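Local coordinates for putative transcriptional regulator MarR (Geobacillus stearothermophilus, PDB 2RDP), which probably binds DNA as a dimeric winged-helix transcriptional regulator of the MarR family, at residues R32-N37 against E115-D120; P42-A47 against E81-V86; W50-G55 against I109-I114; E61-N64 against A69-T72; N123-F128 against V134-C139. One frame throughout, in Å; residues are numbered along the deposited sequence. Where two conformers were deposited one is given.

Three of the five contacts share helix 104-124: interaction 3 in its first half, interaction 1 further on, and interaction 5 at its end. Interactions 1 and 3 lie about 13 Å apart between centres and touch through Leu35 and Ile34 on Val113. Interaction 2 sits about 10 Å between centres from interaction 3, both using helix 42-54, and Phe45 packs on Val113 and Ile114. Interaction 4, within the probable DNA-binding region, is about 34 Å from interaction 5 between centres, on the other side of the chain's centre. Along the chain, interactions 2, 3 and 4 fall between the two halves of interaction 1, and interaction 5 follows. The long helix joins the winged-helix lobe to the probable dimerisation region.

Interaction 1: R32-N37 against E115-D120; sequences REILTN and EKRQRD. With NA (sodium ion), chain B.
Ile34 meets Lys116, Arg117 and Asp120 through CG1, CG2 and CD1, and the contact can be traced along this one side chain. Its CB is directed at helix 104-124. From there a chi1 of -77° puts CG1 beside the backbone N and CG2 anti to it. CG2 comes to 3.8 Å from Lys116 CG, and CG1 lies 3.9 Å from the same carbon, so the base of the lysine chain rests against both branches. The tip, CD1, goes on to the next residues: it is 3.9 Å from Arg117 CG, the two side chains crossing at about a right angle, and 4.1 Å from Asp120 CB. Cutting Ile34 back to an alanine is likely to deprive Lys116 CG and Arg117 CG of their apolar partner and open a gap between the two helices. The polar ends turn to other partners: Asp120 OD2 pairs with Arg30, and Arg117 NE with Glu17 of the second subunit. Near the end of helix 10-35, Leu35 O binds a sodium ion at 2.6 Å, together with the carbonyl oxygens of Tyr38 and Ile40. The contact therefore joins helix 10-35 to helix 104-124, with Val113 beside Ile34 and Phe45 of helix 42-54 against Leu35 and Arg117.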
# COMPACT_ATOMS: atom_id res chain seq x y z
N ARG A 32 -4.22 -4.61 -7.72
CA ARG A 32 -4.22 -4.15 -9.14
C ARG A 32 -4.65 -5.24 -10.13
O ARG A 32 -5.43 -4.97 -11.05
CB ARG A 32 -2.85 -3.65 -9.61
CG ARG A 32 -2.23 -2.44 -8.90
CD ARG A 32 -3.20 -1.34 -8.82
NE ARG A 32 -2.58 -0.03 -9.06
CZ ARG A 32 -2.56 0.98 -8.20
NH1 ARG A 32 -3.12 0.85 -6.98
NH2 ARG A 32 -1.97 2.11 -8.56
N GLU A 33 -4.05 -6.41 -9.98
CA GLU A 33 -4.32 -7.53 -10.82
C GLU A 33 -5.78 -7.92 -10.71
O GLU A 33 -6.44 -8.14 -11.72
CB GLU A 33 -3.40 -8.69 -10.41
CG GLU A 33 -2.00 -8.43 -10.90
CD GLU A 33 -0.94 -9.42 -10.42
OE1 GLU A 33 -1.25 -10.32 -9.60
OE2 GLU A 33 0.23 -9.25 -10.86
N ILE A 34 -6.30 -7.98 -9.49
CA ILE A 34 -7.70 -8.31 -9.26
C ILE A 34 -8.62 -7.30 -9.95
O ILE A 34 -9.60 -7.66 -10.53
CB ILE A 34 -8.01 -8.44 -7.71
CG1 ILE A 34 -7.49 -9.78 -7.19
CG2 ILE A 34 -9.49 -8.24 -7.40
CD1 ILE A 34 -7.35 -9.79 -5.66
N LEU A 35 -8.27 -6.02 -9.87
CA LEU A 35 -9.14 -4.99 -10.44
C LEU A 35 -9.11 -4.90 -11.94
O LEU A 35 -9.96 -4.21 -12.51
CB LEU A 35 -8.85 -3.64 -9.85
CG LEU A 35 -9.47 -3.28 -8.51
CD1 LEU A 35 -8.97 -1.85 -8.25
CD2 LEU A 35 -10.96 -3.31 -8.50
N THR A 36 -8.17 -5.59 -12.59
CA THR A 36 -8.22 -5.65 -14.05
C THR A 36 -9.49 -6.32 -14.56
O THR A 36 -9.87 -6.09 -15.70
CB THR A 36 -6.97 -6.31 -14.69
OG1 THR A 36 -6.84 -7.67 -14.26
CG2 THR A 36 -5.71 -5.54 -14.36
N ASN A 37 -10.16 -7.14 -13.76
CA ASN A 37 -11.41 -7.74 -14.23
C ASN A 37 -12.68 -6.98 -13.85
O ASN A 37 -13.78 -7.50 -14.02
CB ASN A 37 -11.50 -9.20 -13.79
CG ASN A 37 -10.28 -10.02 -14.22
OD1 ASN A 37 -9.93 -10.10 -15.40
ND2 ASN A 37 -9.61 -10.62 -13.24
N GLU A 115 -14.49 -10.14 -2.18
CA GLU A 115 -14.58 -11.60 -2.11
C GLU A 115 -13.41 -12.27 -2.85
O GLU A 115 -12.83 -13.25 -2.38
CB GLU A 115 -15.92 -12.04 -2.67
CG GLU A 115 -16.04 -13.54 -2.85
CD GLU A 115 -17.49 -13.97 -3.03
OE1 GLU A 115 -18.36 -13.08 -3.25
OE2 GLU A 115 -17.77 -15.20 -2.94
N LYS A 116 -13.03 -11.70 -3.98
CA LYS A 116 -11.88 -12.14 -4.75
C LYS A 116 -10.57 -11.89 -3.99
O LYS A 116 -9.67 -12.72 -4.04
CB LYS A 116 -11.93 -11.45 -6.13
CG LYS A 116 -10.78 -11.78 -7.06
CD LYS A 116 -10.87 -13.15 -7.74
CE LYS A 116 -9.46 -13.77 -7.97
NZ LYS A 116 -8.82 -14.36 -6.71
N ARG A 117 -10.50 -10.77 -3.25
CA ARG A 117 -9.36 -10.42 -2.37
C ARG A 117 -9.23 -11.41 -1.21
O ARG A 117 -8.13 -11.81 -0.82
CB ARG A 117 -9.49 -9.00 -1.81
CG ARG A 117 -9.18 -7.88 -2.83
CD ARG A 117 -9.33 -6.46 -2.22
NE ARG A 117 -8.34 -6.27 -1.17
CZ ARG A 117 -7.18 -5.63 -1.32
NH1 ARG A 117 -6.83 -5.09 -2.49
NH2 ARG A 117 -6.35 -5.56 -0.29
N GLN A 118 -10.38 -11.81 -0.68
CA GLN A 118 -10.47 -12.83 0.36
C GLN A 118 -10.04 -14.21 -0.12
O GLN A 118 -9.30 -14.88 0.57
CB GLN A 118 -11.90 -12.91 0.89
CG GLN A 118 -12.27 -11.79 1.84
CD GLN A 118 -13.75 -11.76 2.06
OE1 GLN A 118 -14.47 -12.54 1.48
NE2 GLN A 118 -14.21 -10.85 2.88
N ARG A 119 -10.52 -14.64 -1.28
CA ARG A 119 -10.08 -15.90 -1.90
C ARG A 119 -8.58 -15.89 -2.16
O ARG A 119 -7.92 -16.85 -1.84
CB ARG A 119 -10.87 -16.20 -3.17
CG ARG A 119 -12.17 -16.88 -2.88
CD ARG A 119 -12.94 -17.30 -4.12
NE ARG A 119 -13.83 -16.23 -4.53
CZ ARG A 119 -13.78 -15.61 -5.71
NH1 ARG A 119 -12.89 -16.01 -6.64
NH2 ARG A 119 -14.62 -14.61 -5.96
N ASP A 120 -8.06 -14.79 -2.70
CA ASP A 120 -6.64 -14.63 -2.99
C ASP A 120 -5.77 -14.79 -1.73
O ASP A 120 -4.76 -15.51 -1.75
CB ASP A 120 -6.39 -13.26 -3.65
CG ASP A 120 -4.92 -13.04 -4.07
OD1 ASP A 120 -4.39 -13.81 -4.91
OD2 ASP A 120 -4.29 -12.07 -3.59
NA NA B . -10.25 -1.99 -13.74

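Interaction 2: P42-A47 against E81-V86; sequences PPQFVA and ERNGLV
Gln44, Leu85 and Asn83 account for the buried surface, and Gln44 has the largest share. It projects from the first turn of helix 42-54 towards the segment that follows helix 70-82. With CD anti to CA (chi2 168°), the chain is extended at this bond and carries the amide toward the other segment. There OE1 lies 4.4 Å from Leu85 CD1, a loose approach of a polar atom to a methyl group. On the other branch of the amide, NE2 stands 4.5 Å from Asn83 ND2; two amide nitrogens at this distance are neighbours without a bond. The CA atoms of Gln44 and Leu85 are 9.3 Å apart.

The second segment owes its course to a Schellman motif that ends helix 70-82, probably the recognition helix. Gly84, with a positive phi of 68°, is its C-prime residue: Gly84 N bonds to Glu81 O at 3.0 Å and Leu85 N to Met80 O. This turn faces the start of helix 42-54 and leads into strand 86-90 of the wing, while Leu85 also touches Met80 and Ile109.

Chemically, the contact is one of proximity and burial without directional bonds between the segments. The Gln44 oxygen is nevertheless satisfied, accepting from the backbone N of Thr41, so its amide serves the start of its own helix; Leu76 and Met80 touch the side chain, with Leu85 CD1 loosely beside its oxygen.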
# COMPACT_ATOMS: atom_id res chain seq x y z
N PRO A 42 -8.46 1.78 -9.05
CA PRO A 42 -8.08 1.69 -7.64
C PRO A 42 -8.65 2.76 -6.69
O PRO A 42 -9.08 2.39 -5.60
CB PRO A 42 -6.55 1.74 -7.68
CG PRO A 42 -6.21 1.25 -9.00
CD PRO A 42 -7.28 1.74 -9.93
N PRO A 43 -8.63 4.06 -7.06
CA PRO A 43 -9.24 5.03 -6.12
C PRO A 43 -10.78 4.92 -6.01
O PRO A 43 -11.35 5.28 -4.95
CB PRO A 43 -8.81 6.40 -6.66
CG PRO A 43 -7.86 6.12 -7.76
CD PRO A 43 -8.08 4.73 -8.25
N GLN A 44 -11.44 4.42 -7.06
CA GLN A 44 -12.86 4.13 -6.97
C GLN A 44 -13.11 2.94 -6.03
O GLN A 44 -14.01 3.00 -5.19
CB GLN A 44 -13.48 3.91 -8.35
CG GLN A 44 -13.44 5.15 -9.23
CD GLN A 44 -13.80 4.84 -10.70
OE1 GLN A 44 -13.88 3.69 -11.10
NE2 GLN A 44 -14.01 5.88 -11.48
N PHE A 45 -12.30 1.88 -6.14
CA PHE A 45 -12.31 0.83 -5.11
C PHE A 45 -12.24 1.41 -3.67
O PHE A 45 -13.13 1.16 -2.85
CB PHE A 45 -11.24 -0.24 -5.36
CG PHE A 45 -11.14 -1.24 -4.24
CD1 PHE A 45 -12.06 -2.27 -4.13
CD2 PHE A 45 -10.16 -1.11 -3.27
CE1 PHE A 45 -12.01 -3.17 -3.07
CE2 PHE A 45 -10.07 -2.03 -2.20
CZ PHE A 45 -11.02 -3.07 -2.12
N VAL A 46 -11.22 2.23 -3.38
CA VAL A 46 -11.09 2.82 -2.04
C VAL A 46 -12.34 3.61 -1.63
O VAL A 46 -12.87 3.44 -0.53
CB VAL A 46 -9.82 3.69 -1.94
CG1 VAL A 46 -9.72 4.37 -0.59
CG2 VAL A 46 -8.54 2.83 -2.21
N ALA A 47 -12.81 4.49 -2.54
CA ALA A 47 -13.98 5.31 -2.28
C ALA A 47 -15.20 4.44 -1.95
O ALA A 47 -15.87 4.67 -0.93
CB ALA A 47 -14.26 6.23 -3.47
N GLU A 81 -20.48 8.87 -10.00
CA GLU A 81 -21.88 9.23 -10.15
C GLU A 81 -22.34 9.11 -11.63
O GLU A 81 -23.39 8.56 -11.93
CB GLU A 81 -22.13 10.64 -9.59
CG GLU A 81 -23.60 11.05 -9.68
CD GLU A 81 -23.92 12.44 -9.13
OE1 GLU A 81 -23.11 13.39 -9.33
OE2 GLU A 81 -25.02 12.56 -8.52
N ARG A 82 -21.50 9.60 -12.54
CA ARG A 82 -21.72 9.52 -13.98
C ARG A 82 -21.89 8.07 -14.42
O ARG A 82 -22.75 7.80 -15.25
CB ARG A 82 -20.54 10.17 -14.71
CG ARG A 82 -20.88 11.12 -15.87
CD ARG A 82 -19.88 12.33 -15.96
NE ARG A 82 -18.44 11.97 -15.87
CZ ARG A 82 -17.51 12.66 -15.18
NH1 ARG A 82 -17.84 13.75 -14.48
NH2 ARG A 82 -16.24 12.26 -15.16
N ASN A 83 -21.09 7.15 -13.86
CA ASN A 83 -21.15 5.71 -14.17
C ASN A 83 -22.14 4.92 -13.33
O ASN A 83 -22.10 3.68 -13.35
CB ASN A 83 -19.78 5.02 -14.00
CG ASN A 83 -18.65 5.71 -14.77
OD1 ASN A 83 -18.89 6.48 -15.70
ND2 ASN A 83 -17.39 5.43 -14.37
N GLY A 84 -22.98 5.61 -12.56
CA GLY A 84 -24.04 4.97 -11.77
C GLY A 84 -23.61 4.10 -10.60
O GLY A 84 -24.37 3.23 -10.16
N LEU A 85 -22.41 4.32 -10.08
CA LEU A 85 -21.91 3.59 -8.90
C LEU A 85 -22.36 4.22 -7.60
O LEU A 85 -22.47 3.53 -6.61
CB LEU A 85 -20.37 3.58 -8.90
CG LEU A 85 -19.66 3.03 -10.12
CD1 LEU A 85 -18.16 3.38 -10.08
CD2 LEU A 85 -19.92 1.53 -10.24
N VAL A 86 -22.59 5.53 -7.60
CA VAL A 86 -23.01 6.28 -6.41
C VAL A 86 -24.02 7.35 -6.82
O VAL A 86 -24.06 7.74 -7.98
CB VAL A 86 -21.79 7.00 -5.64
CG1 VAL A 86 -20.63 6.02 -5.37
CG2 VAL A 86 -21.28 8.22 -6.38

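Interaction 3: W50-G55 against I109-I114; sequences WLLEEG and IIEEVI
Where the winged-helix region meets the long helix 104-124, Leu52 of helix 42-54 packs against Ile110 and Ile114. The short helical segments 50-54 and 109-114 are nearly perpendicular, at 93° between their directions, and their axes come no closer than 11.1 Å, so side chains must bridge the space.

Leu52 does this with nearly all its carbons. The Leu52 and Ile110 side chains pass in opposite directions, with Ile110 CD1 3.5 Å from Leu52 CB and 3.5 Å from Leu52 CD2; the first of these pairs is tighter than usual van der Waals contact. Leu52 CD1 is 4.0 Å from the same methyl, so that single carbon lies against both branches of the leucine. Ile110 reaches this place with CG1 set between its backbone N and carbonyl carbon (chi1 52°), a less roomy arrangement than the one found in Ile114. Ile114 instead comes tip to tip with Leu52, its CD1 4.2 Å from Leu52 CD2. At the margin Glu111 OE2 is 4.4 Å from Leu52 CD1. Exchanging the leucine for an alanine would probably strip Ile110 CD1 and Ile114 CD1 of the leucine carbons they touch and open a gap at the junction.

Leu102 of strand 98-102 touches both Leu52 and Ile110, extending the apolar cluster to the wing. Ile114 also packs on Arg21 of the second subunit. The chemistry is thus apolar: dispersion and shape hold Leu52 to Ile110 and Ile114, and the Glu111 carboxylate borders the patch at its edge.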
# COMPACT_ATOMS: atom_id res chain seq x y z
N TRP A 50 -15.10 2.59 1.37
CA TRP A 50 -15.40 3.50 2.48
C TRP A 50 -16.90 3.70 2.66
O TRP A 50 -17.40 3.71 3.77
CB TRP A 50 -14.71 4.88 2.32
CG TRP A 50 -13.30 4.91 2.77
CD1 TRP A 50 -12.19 5.19 2.00
CD2 TRP A 50 -12.81 4.61 4.07
NE1 TRP A 50 -11.05 5.09 2.75
CE2 TRP A 50 -11.40 4.74 4.03
CE3 TRP A 50 -13.43 4.25 5.29
CZ2 TRP A 50 -10.58 4.50 5.16
CZ3 TRP A 50 -12.62 4.03 6.41
CH2 TRP A 50 -11.21 4.17 6.34
N LEU A 51 -17.62 3.84 1.55
CA LEU A 51 -19.07 3.97 1.58
C LEU A 51 -19.76 2.69 2.06
O LEU A 51 -20.75 2.75 2.79
CB LEU A 51 -19.58 4.36 0.20
CG LEU A 51 -19.24 5.78 -0.29
CD1 LEU A 51 -19.51 5.88 -1.77
CD2 LEU A 51 -20.02 6.81 0.50
N LEU A 52 -19.25 1.54 1.62
CA LEU A 52 -19.76 0.26 2.09
C LEU A 52 -19.56 0.13 3.61
O LEU A 52 -20.50 -0.21 4.33
CB LEU A 52 -19.07 -0.92 1.36
CG LEU A 52 -19.52 -2.37 1.63
CD1 LEU A 52 -20.87 -2.63 1.03
CD2 LEU A 52 -18.49 -3.38 1.11
N GLU A 53 -18.37 0.49 4.07
CA GLU A 53 -18.00 0.29 5.47
C GLU A 53 -18.54 1.36 6.43
O GLU A 53 -18.80 1.07 7.60
CB GLU A 53 -16.48 0.12 5.57
CG GLU A 53 -16.01 -1.24 5.02
CD GLU A 53 -14.52 -1.29 4.75
OE1 GLU A 53 -13.83 -0.28 5.01
OE2 GLU A 53 -14.03 -2.34 4.26
N GLU A 54 -18.74 2.58 5.93
CA GLU A 54 -19.22 3.70 6.75
C GLU A 54 -20.63 4.19 6.51
O GLU A 54 -21.14 4.93 7.34
CB GLU A 54 -18.25 4.88 6.60
CG GLU A 54 -16.82 4.55 6.98
CD GLU A 54 -16.65 4.38 8.47
OE1 GLU A 54 -17.03 5.32 9.22
OE2 GLU A 54 -16.14 3.32 8.90
N GLY A 55 -21.25 3.82 5.39
CA GLY A 55 -22.55 4.38 4.97
C GLY A 55 -22.38 5.68 4.18
O GLY A 55 -21.27 5.99 3.75
N ILE A 109 -20.33 -4.58 -7.37
CA ILE A 109 -18.92 -4.64 -7.79
C ILE A 109 -17.91 -4.76 -6.63
O ILE A 109 -17.04 -5.64 -6.66
CB ILE A 109 -18.55 -3.42 -8.68
CG1 ILE A 109 -19.19 -3.53 -10.05
CG2 ILE A 109 -17.04 -3.30 -8.88
CD1 ILE A 109 -19.17 -2.24 -10.79
N ILE A 110 -17.99 -3.89 -5.63
CA ILE A 110 -17.03 -3.96 -4.56
C ILE A 110 -17.11 -5.15 -3.67
O ILE A 110 -16.10 -5.60 -3.19
CB ILE A 110 -17.02 -2.77 -3.64
CG1 ILE A 110 -18.41 -2.46 -3.12
CG2 ILE A 110 -16.27 -1.64 -4.29
CD1 ILE A 110 -18.37 -1.61 -1.95
N GLU A 111 -18.31 -5.64 -3.42
CA GLU A 111 -18.49 -6.90 -2.72
C GLU A 111 -17.83 -8.05 -3.47
O GLU A 111 -17.31 -8.99 -2.86
CB GLU A 111 -19.98 -7.19 -2.60
CG GLU A 111 -20.69 -6.22 -1.66
CD GLU A 111 -22.04 -6.75 -1.17
OE1 GLU A 111 -22.89 -7.23 -2.00
OE2 GLU A 111 -22.23 -6.67 0.07
N GLU A 112 -17.87 -7.97 -4.79
CA GLU A 112 -17.24 -8.95 -5.63
C GLU A 112 -15.72 -8.83 -5.60
O GLU A 112 -15.03 -9.83 -5.58
CB GLU A 112 -17.76 -8.78 -7.04
CG GLU A 112 -17.49 -9.95 -7.92
CD GLU A 112 -18.28 -9.93 -9.20
OE1 GLU A 112 -19.08 -8.97 -9.45
OE2 GLU A 112 -18.08 -10.90 -9.98
N VAL A 113 -15.20 -7.60 -5.59
CA VAL A 113 -13.75 -7.40 -5.53
C VAL A 113 -13.21 -7.88 -4.18
O VAL A 113 -12.22 -8.58 -4.12
CB VAL A 113 -13.33 -5.93 -5.81
CG1 VAL A 113 -11.83 -5.70 -5.54
CG2 VAL A 113 -13.70 -5.52 -7.23
N ILE A 114 -13.89 -7.51 -3.11
CA ILE A 114 -13.51 -7.94 -1.78
C ILE A 114 -13.51 -9.47 -1.60
O ILE A 114 -12.61 -10.02 -0.98
CB ILE A 114 -14.33 -7.22 -0.70
CG1 ILE A 114 -13.78 -5.80 -0.51
CG2 ILE A 114 -14.28 -8.01 0.62
CD1 ILE A 114 -14.69 -4.90 0.29

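Interaction 4: E61-N64 against A69-T72; sequences ELSN and ACST
Ser63 and Cys70 lie where two successive helices approach with CA atoms 6.0 Å apart. The buried side is Ser63: its CB is directed at the other segment and comes to 4.2 Å from Ala69 O, a carbonyl that accepts a hydrogen bond from Thr73 OG1. Ser63 OG lies between the backbone N and carbonyl carbon (chi1 69°), and this rotation turns it back to its own helix, where it bonds to the carbonyl oxygens of Gly60 and Val59. The hydroxyl is therefore engaged within helix 59-66. Next to it, buried Leu62 packs on Thr73 and Val77.

The solvent side is formed by Ala69 and Cys70, both exposed. Cys70 SG lies 3.9 Å from Ser63 OG, so that even this nearest pair is proximity alone, and beside a bound beta-mercaptoethanol that probably comes from the crystallisation liquor. Ala69, at the N-cap position, meets Ser63 with its backbone oxygen while its methyl points away.

Two helices joined by a short turn, the second starting at Cys70, right after the N-cap Ala69, fit the helix-turn-helix of the MarR family, in which the second helix, here 70-82, would probably be the DNA-recognition helix.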
# COMPACT_ATOMS: atom_id res chain seq x y z
N GLU A 61 -16.09 14.29 4.24
CA GLU A 61 -15.80 13.12 5.05
C GLU A 61 -15.02 12.08 4.26
O GLU A 61 -14.08 11.46 4.77
CB GLU A 61 -17.08 12.49 5.55
CG GLU A 61 -17.91 13.44 6.33
CD GLU A 61 -19.15 12.80 6.92
OE1 GLU A 61 -19.32 12.96 8.14
OE2 GLU A 61 -19.93 12.17 6.17
N LEU A 62 -15.41 11.91 3.01
CA LEU A 62 -14.77 10.92 2.17
C LEU A 62 -13.33 11.31 1.92
O LEU A 62 -12.42 10.49 2.01
CB LEU A 62 -15.56 10.75 0.84
CG LEU A 62 -15.06 9.70 -0.16
CD1 LEU A 62 -14.99 8.31 0.51
CD2 LEU A 62 -15.97 9.60 -1.38
N SER A 63 -13.11 12.57 1.62
CA SER A 63 -11.75 13.02 1.32
C SER A 63 -10.84 12.92 2.54
O SER A 63 -9.66 12.62 2.39
CB SER A 63 -11.77 14.44 0.74
OG SER A 63 -12.13 15.32 1.76
N ASN A 64 -11.37 13.18 3.73
CA ASN A 64 -10.59 12.99 4.98
C ASN A 64 -10.18 11.54 5.26
O ASN A 64 -9.10 11.30 5.82
CB ASN A 64 -11.30 13.59 6.20
CG ASN A 64 -11.19 15.12 6.25
OD1 ASN A 64 -10.29 15.69 5.64
ND2 ASN A 64 -12.11 15.77 6.97
N ALA A 69 -7.24 16.01 -1.24
CA ALA A 69 -7.93 17.31 -1.31
C ALA A 69 -9.37 17.14 -1.79
O ALA A 69 -9.72 16.18 -2.46
CB ALA A 69 -7.17 18.32 -2.20
N CYS A 70 -10.20 18.08 -1.39
CA CYS A 70 -11.59 18.16 -1.82
C CYS A 70 -11.82 18.19 -3.34
O CYS A 70 -12.73 17.54 -3.81
CB CYS A 70 -12.21 19.39 -1.17
SG CYS A 70 -12.60 18.97 0.53
N SER A 71 -10.98 18.92 -4.09
CA SER A 71 -11.08 18.99 -5.54
C SER A 71 -10.93 17.60 -6.17
O SER A 71 -11.74 17.20 -7.01
CB SER A 71 -10.02 19.95 -6.11
OG SER A 71 -8.70 19.44 -5.88
N THR A 72 -9.90 16.88 -5.75
CA THR A 72 -9.64 15.48 -6.17
C THR A 72 -10.79 14.55 -5.85
O THR A 72 -11.19 13.73 -6.69
CB THR A 72 -8.37 14.93 -5.49
OG1 THR A 72 -7.34 15.92 -5.56
CG2 THR A 72 -7.86 13.63 -6.16

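Interaction 5: N123-F128 against V134-C139; sequences NVLESF and VVFERC
The chain turns sharply between segments 123-128 and 134-139: the first leaves the end of helix 104-124 and the second lies inside helix 130-147, in the region that probably forms the helical dimerisation part of this MarR-type fold. Residues 123 and 124 are still helical; Phe128 N bonds to Leu125 O at 3.0 Å, and Phe128 then takes an extended conformation (psi 140°). The segment 134-139 is helical throughout. The backbones stay apart, the nearest CA atoms, those of Phe128 and Phe136, being 9.2 Å from each other, and three buried side chains fill the interval.

Phe128 and Phe136 make an edge-to-face pair, with ring centroids 5.4 Å apart and planes at 60°, so the T shape is tilted. The edge of Phe128 is the one presented: its CE2 stands above the face of Phe136, offset toward the rim and 4.1 Å from CG. Phe136 takes up its place with CG anti to the backbone N (chi1 -178°), which carries its ring out toward the segment 123-128.

Leu125 completes the group, crossing Phe136 at about a right angle. The same methyl, CD2, serves both rings, since it also sits over one face of Phe128. The second subunit adds to the enclosure: its Lys142 makes a cation-pi contact with Phe128, and its Cys139 packs on Phe136. Cys139 of this chain carries a covalently linked beta-mercaptoethanol, probably from the crystallisation liquor. At the meeting point of the three side chains, Leu125 CD2 lies 3.9 Å above the plane of the Phe128 ring, over its centre, and 4.2 Å from Phe136 CE2.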
# COMPACT_ATOMS: atom_id res chain seq x y z
N ASN A 123 -5.60 -18.32 -0.34
CA ASN A 123 -4.54 -19.09 -1.05
C ASN A 123 -3.15 -18.84 -0.52
O ASN A 123 -2.37 -19.76 -0.42
CB ASN A 123 -4.55 -18.84 -2.57
CG ASN A 123 -5.79 -19.41 -3.25
OD1 ASN A 123 -6.35 -20.40 -2.79
ND2 ASN A 123 -6.22 -18.79 -4.35
N VAL A 124 -2.84 -17.59 -0.21
CA VAL A 124 -1.56 -17.23 0.42
C VAL A 124 -1.41 -17.87 1.80
O VAL A 124 -0.32 -18.26 2.19
CB VAL A 124 -1.42 -15.71 0.53
CG1 VAL A 124 -0.16 -15.31 1.33
CG2 VAL A 124 -1.46 -15.04 -0.87
N LEU A 125 -2.52 -17.97 2.53
CA LEU A 125 -2.53 -18.43 3.92
C LEU A 125 -2.65 -19.93 4.10
O LEU A 125 -2.68 -20.38 5.23
CB LEU A 125 -3.66 -17.76 4.71
CG LEU A 125 -3.56 -16.25 4.97
CD1 LEU A 125 -4.85 -15.80 5.66
CD2 LEU A 125 -2.38 -15.90 5.80
N GLU A 126 -2.75 -20.69 3.01
CA GLU A 126 -3.08 -22.11 3.13
C GLU A 126 -1.98 -22.93 3.79
O GLU A 126 -2.25 -24.00 4.32
CB GLU A 126 -3.55 -22.74 1.82
CG GLU A 126 -2.46 -23.16 0.83
CD GLU A 126 -2.98 -23.16 -0.63
OE1 GLU A 126 -4.09 -23.72 -0.85
OE2 GLU A 126 -2.30 -22.58 -1.53
N SER A 127 -0.76 -22.40 3.80
CA SER A 127 0.35 -23.07 4.47
C SER A 127 0.55 -22.63 5.92
O SER A 127 1.38 -23.21 6.62
CB SER A 127 1.65 -22.92 3.68
OG SER A 127 2.10 -21.59 3.75
N PHE A 128 -0.20 -21.64 6.40
CA PHE A 128 -0.20 -21.36 7.83
C PHE A 128 -1.02 -22.44 8.53
O PHE A 128 -2.07 -22.86 8.02
CB PHE A 128 -0.84 -20.02 8.12
CG PHE A 128 0.01 -18.83 7.73
CD1 PHE A 128 0.52 -18.69 6.44
CD2 PHE A 128 0.23 -17.81 8.67
CE1 PHE A 128 1.29 -17.55 6.08
CE2 PHE A 128 0.98 -16.68 8.36
CZ PHE A 128 1.52 -16.54 7.06
N VAL A 134 -4.14 -17.76 13.96
CA VAL A 134 -4.71 -17.12 15.11
C VAL A 134 -3.73 -16.08 15.74
O VAL A 134 -4.12 -14.95 16.11
CB VAL A 134 -5.25 -18.24 16.05
CG1 VAL A 134 -5.20 -17.88 17.51
CG2 VAL A 134 -6.65 -18.61 15.65
N VAL A 135 -2.44 -16.46 15.84
CA VAL A 135 -1.36 -15.58 16.30
C VAL A 135 -1.16 -14.40 15.34
O VAL A 135 -1.09 -13.22 15.76
CB VAL A 135 -0.04 -16.39 16.49
CG1 VAL A 135 1.16 -15.49 16.61
CG2 VAL A 135 -0.18 -17.31 17.71
N PHE A 136 -1.08 -14.74 14.06
CA PHE A 136 -0.95 -13.77 13.01
C PHE A 136 -2.06 -12.69 13.09
O PHE A 136 -1.78 -11.50 13.10
CB PHE A 136 -0.96 -14.53 11.69
CG PHE A 136 -0.80 -13.66 10.49
CD1 PHE A 136 0.38 -12.98 10.26
CD2 PHE A 136 -1.87 -13.53 9.58
CE1 PHE A 136 0.54 -12.18 9.15
CE2 PHE A 136 -1.74 -12.70 8.44
CZ PHE A 136 -0.52 -12.04 8.23
N GLU A 137 -3.32 -13.11 13.21
CA GLU A 137 -4.41 -12.17 13.36
C GLU A 137 -4.27 -11.30 14.60
O GLU A 137 -4.55 -10.10 14.58
CB GLU A 137 -5.74 -12.94 13.44
CG GLU A 137 -6.98 -12.02 13.51
CD GLU A 137 -8.21 -12.77 13.95
OE1 GLU A 137 -9.21 -12.10 14.27
OE2 GLU A 137 -8.17 -14.02 14.03
N ARG A 138 -3.93 -11.92 15.70
CA ARG A 138 -3.62 -11.21 16.91
C ARG A 138 -2.56 -10.10 16.71
O ARG A 138 -2.77 -8.98 17.16
CB ARG A 138 -3.18 -12.21 17.97
CG ARG A 138 -3.75 -11.90 19.31
CD ARG A 138 -3.28 -12.93 20.33
NE ARG A 138 -4.10 -14.14 20.34
CZ ARG A 138 -3.62 -15.38 20.41
NH1 ARG A 138 -2.29 -15.59 20.43
NH2 ARG A 138 -4.48 -16.41 20.44
N CYS A 139 -1.45 -10.42 16.01
CA CYS A 139 -0.39 -9.44 15.67
C CYS A 139 -0.86 -8.28 14.82
O CYS A 139 -0.56 -7.13 15.10
CB CYS A 139 0.78 -10.12 14.90
SG CYS A 139 1.73 -11.27 15.93